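Long-range contact in pyridoxine 4-oxidase (Mesorhizobium loti, PDB 4HA6), which probably oxidises the 4-hydroxymethyl group of pyridoxine with oxygen as electron acceptor, using FAD as a GMC-family flavoenzyme: residues Gly91-Gly95 / Phe121-Glu125. Sequence-based numbering, arbitrary orientation.
Sequences GYMRG and FQAIE. With FAD (flavin-adenine dinucleotide), chain B.
Arg94 and Glu125 illustrate how a buried salt bridge ties a cofactor-binding loop to a helix end. The guanidinium grips the carboxylate side-on: Arg94 NE donates to Glu125 OE2 (2.9 Å) and Arg94 NH2 to Glu125 OE1 (2.6 Å), each taken by a syn lone pair, with the two planes only 14° apart. Tyr92 OH also donates to Glu125 OE2, though at 2.4 Å, a distance too short to be taken at face value; this oxygen lies at the edge of the phenol ring, in its plane. Beyond the two segments, Gly136 N binds Glu125 OE1, and Ile134 O takes Arg94 NH2.

Nonpolar packing accompanies the charges. The extended Arg94 chain lies across one face of Phe121, Arg94 CG standing 3.7 Å above the ring centre in a CH-pi contact, and Phe121 CB lies over a face of the guanidinium, 3.5 Å from Arg94 NE. A leucine in place of this arginine would probably leave the buried Glu125 carboxylate without its countercharge.

The same loop carries, at Gly91, two backbone hydrogen bonds to the flavin, Gly91 N to FAD O4 (2.7 Å) and FAD N3 to Gly91 O (2.8 Å), at the isoalloxazine pyrimidine edge in this GMC oxidoreductase's FAD site.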
loop_
_atom_site.group_PDB
_atom_site.type_symbol
_atom_site.label_atom_id
_atom_site.label_comp_id
_atom_site.label_asym_id
_atom_site.label_seq_id
_atom_site.Cartn_x
_atom_site.Cartn_y
_atom_site.Cartn_z
ATOM N N GLY A 91 -3.877 1.932 -8.765
ATOM C CA GLY A 91 -2.851 2.871 -9.181
ATOM C C GLY A 91 -1.505 2.185 -9.130
ATOM O O GLY A 91 -1.244 1.406 -8.195
ATOM N N TYR A 92 -0.661 2.446 -10.129
ATOM C CA TYR A 92 0.703 1.907 -10.148
ATOM C C TYR A 92 1.727 3.046 -10.103
ATOM O O TYR A 92 1.898 3.784 -11.089
ATOM C CB TYR A 92 0.928 1.052 -11.395
ATOM C CG TYR A 92 2.260 0.327 -11.419
ATOM C CD1 TYR A 92 2.442 -0.868 -10.719
ATOM C CD2 TYR A 92 3.332 0.836 -12.147
ATOM C CE1 TYR A 92 3.665 -1.542 -10.748
ATOM C CE2 TYR A 92 4.560 0.171 -12.183
ATOM C CZ TYR A 92 4.719 -1.007 -11.480
ATOM O OH TYR A 92 5.940 -1.639 -11.520
ATOM N N MET A 93 2.390 3.193 -8.957
ATOM C CA MET A 93 3.415 4.216 -8.765
ATOM C C MET A 93 4.646 3.551 -8.159
ATOM O O MET A 93 4.586 3.091 -7.021
ATOM C CB MET A 93 2.918 5.293 -7.778
ATOM C CG MET A 93 1.878 6.274 -8.325
ATOM S SD MET A 93 0.197 5.606 -8.495
ATOM C CE MET A 93 -0.727 7.150 -8.389
ATOM N N ARG A 94 5.759 3.501 -8.890
ATOM C CA ARG A 94 6.982 2.911 -8.338
ATOM C C ARG A 94 7.425 3.647 -7.075
ATOM O O ARG A 94 7.808 3.035 -6.079
ATOM C CB ARG A 94 8.131 2.971 -9.352
ATOM C CG ARG A 94 7.964 2.126 -10.594
ATOM C CD ARG A 94 9.135 2.416 -11.542
ATOM N NE ARG A 94 9.150 1.491 -12.672
ATOM C CZ ARG A 94 10.044 1.525 -13.655
ATOM N NH1 ARG A 94 11.007 2.444 -13.657
ATOM N NH2 ARG A 94 9.973 0.645 -14.641
ATOM N N GLY A 95 7.349 4.973 -7.116
ATOM C CA GLY A 95 7.937 5.787 -6.074
ATOM C C GLY A 95 9.019 6.628 -6.730
ATOM O O GLY A 95 9.247 6.502 -7.937
ATOM N N PHE A 121 11.697 -3.677 -11.280
ATOM C CA PHE A 121 10.448 -3.083 -11.765
ATOM C C PHE A 121 10.194 -3.523 -13.215
ATOM O O PHE A 121 9.115 -4.001 -13.554
ATOM C CB PHE A 121 10.518 -1.556 -11.680
ATOM C CG PHE A 121 10.281 -1.007 -10.301
ATOM C CD1 PHE A 121 11.198 -0.137 -9.723
ATOM C CD2 PHE A 121 9.138 -1.346 -9.587
ATOM C CE1 PHE A 121 10.993 0.375 -8.457
ATOM C CE2 PHE A 121 8.923 -0.835 -8.307
ATOM C CZ PHE A 121 9.859 0.031 -7.747
ATOM N N GLN A 122 11.209 -3.380 -14.059
ATOM C CA GLN A 122 11.107 -3.791 -15.457
ATOM C C GLN A 122 10.695 -5.253 -15.646
ATOM O O GLN A 122 9.920 -5.560 -16.550
ATOM C CB GLN A 122 12.422 -3.494 -16.196
ATOM C CG GLN A 122 12.764 -2.000 -16.267
ATOM C CD GLN A 122 14.196 -1.757 -16.694
ATOM O OE1 GLN A 122 14.934 -2.699 -16.954
ATOM N NE2 GLN A 122 14.598 -0.492 -16.758
ATOM N N ALA A 123 11.218 -6.161 -14.818
ATOM C CA ALA A 123 10.814 -7.570 -14.899
ATOM C C ALA A 123 9.334 -7.752 -14.542
ATOM O O ALA A 123 8.668 -8.684 -15.019
ATOM C CB ALA A 123 11.680 -8.438 -13.997
ATOM N N ILE A 124 8.820 -6.862 -13.697
ATOM C CA ILE A 124 7.438 -6.961 -13.252
ATOM C C ILE A 124 6.466 -6.407 -14.299
ATOM O O ILE A 124 5.379 -6.962 -14.520
ATOM C CB ILE A 124 7.260 -6.225 -11.918
ATOM C CG1 ILE A 124 7.766 -7.103 -10.768
ATOM C CG2 ILE A 124 5.802 -5.831 -11.704
ATOM C CD1 ILE A 124 8.103 -6.338 -9.502
ATOM N N GLU A 125 6.883 -5.328 -14.959
ATOM C CA GLU A 125 5.986 -4.526 -15.789
ATOM C C GLU A 125 5.784 -5.013 -17.226
ATOM O O GLU A 125 6.739 -5.424 -17.895
ATOM C CB GLU A 125 6.515 -3.097 -15.822
ATOM C CG GLU A 125 6.425 -2.446 -14.469
ATOM C CD GLU A 125 7.350 -1.281 -14.321
ATOM O OE1 GLU A 125 8.066 -0.945 -15.295
ATOM O OE2 GLU A 125 7.364 -0.703 -13.221
HETATM P PA FAD B . -1.698 -7.991 1.280
HETATM O O1A FAD B . -1.790 -7.838 -0.232
HETATM O O2A FAD B . -2.702 -7.275 2.139
HETATM O O5B FAD B . -1.751 -9.578 1.594
HETATM C C5B FAD B . -1.926 -10.140 2.891
HETATM C C4B FAD B . -2.569 -11.499 2.653
HETATM O O4B FAD B . -2.256 -12.427 3.697
HETATM C C3B FAD B . -4.087 -11.380 2.614
HETATM O O3B FAD B . -4.527 -12.145 1.479
HETATM C C2B FAD B . -4.560 -12.003 3.925
HETATM O O2B FAD B . -5.854 -12.615 3.784
HETATM C C1B FAD B . -3.460 -13.019 4.221
HETATM N N9A FAD B . -3.224 -13.299 5.669
HETATM C C8A FAD B . -3.158 -12.394 6.670
HETATM N N7A FAD B . -2.905 -13.013 7.855
HETATM C C5A FAD B . -2.798 -14.343 7.624
HETATM C C6A FAD B . -2.533 -15.558 8.438
HETATM N N6A FAD B . -2.317 -15.472 9.789
HETATM N N1A FAD B . -2.508 -16.758 7.791
HETATM C C2A FAD B . -2.706 -16.856 6.460
HETATM N N3A FAD B . -2.946 -15.785 5.670
HETATM C C4A FAD B . -3.005 -14.522 6.180
HETATM N N1 FAD B . -1.606 0.426 -3.581
HETATM C C2 FAD B . -1.232 0.993 -4.743
HETATM O O2 FAD B . -0.017 0.992 -5.042
HETATM N N3 FAD B . -2.109 1.583 -5.577
HETATM C C4 FAD B . -3.427 1.630 -5.316
HETATM O O4 FAD B . -4.234 2.197 -6.099
HETATM C C4X FAD B . -3.916 1.026 -4.056
HETATM N N5 FAD B . -5.219 1.042 -3.707
HETATM C C5X FAD B . -5.641 0.464 -2.555
HETATM C C6 FAD B . -6.991 0.478 -2.210
HETATM C C7 FAD B . -7.425 -0.122 -1.032
HETATM C C7M FAD B . -8.890 -0.101 -0.675
HETATM C C8 FAD B . -6.441 -0.787 -0.132
HETATM C C8M FAD B . -6.914 -1.429 1.145
HETATM C C9 FAD B . -5.088 -0.810 -0.468
HETATM C C9A FAD B . -4.662 -0.198 -1.647
HETATM N N10 FAD B . -3.299 -0.210 -1.994
HETATM C C10 FAD B . -2.898 0.397 -3.193
HETATM C "C1'" FAD B . -2.316 -0.846 -1.108
HETATM C "C2'" FAD B . -1.824 -2.185 -1.631
HETATM O "O2'" FAD B . -2.934 -2.978 -2.082
HETATM C "C3'" FAD B . -1.105 -2.878 -0.472
HETATM O "O3'" FAD B . -0.126 -1.971 0.061
HETATM C "C4'" FAD B . -0.437 -4.166 -0.919
HETATM O "O4'" FAD B . -1.444 -5.012 -1.500
HETATM C "C5'" FAD B . 0.263 -4.869 0.249
HETATM O "O5'" FAD B . 0.479 -6.230 -0.118
HETATM P P FAD B . 1.063 -7.258 0.963
HETATM O O1P FAD B . 1.569 -8.518 0.273
HETATM O O2P FAD B . 1.978 -6.519 1.918
HETATM O O3P FAD B . -0.242 -7.604 1.828
#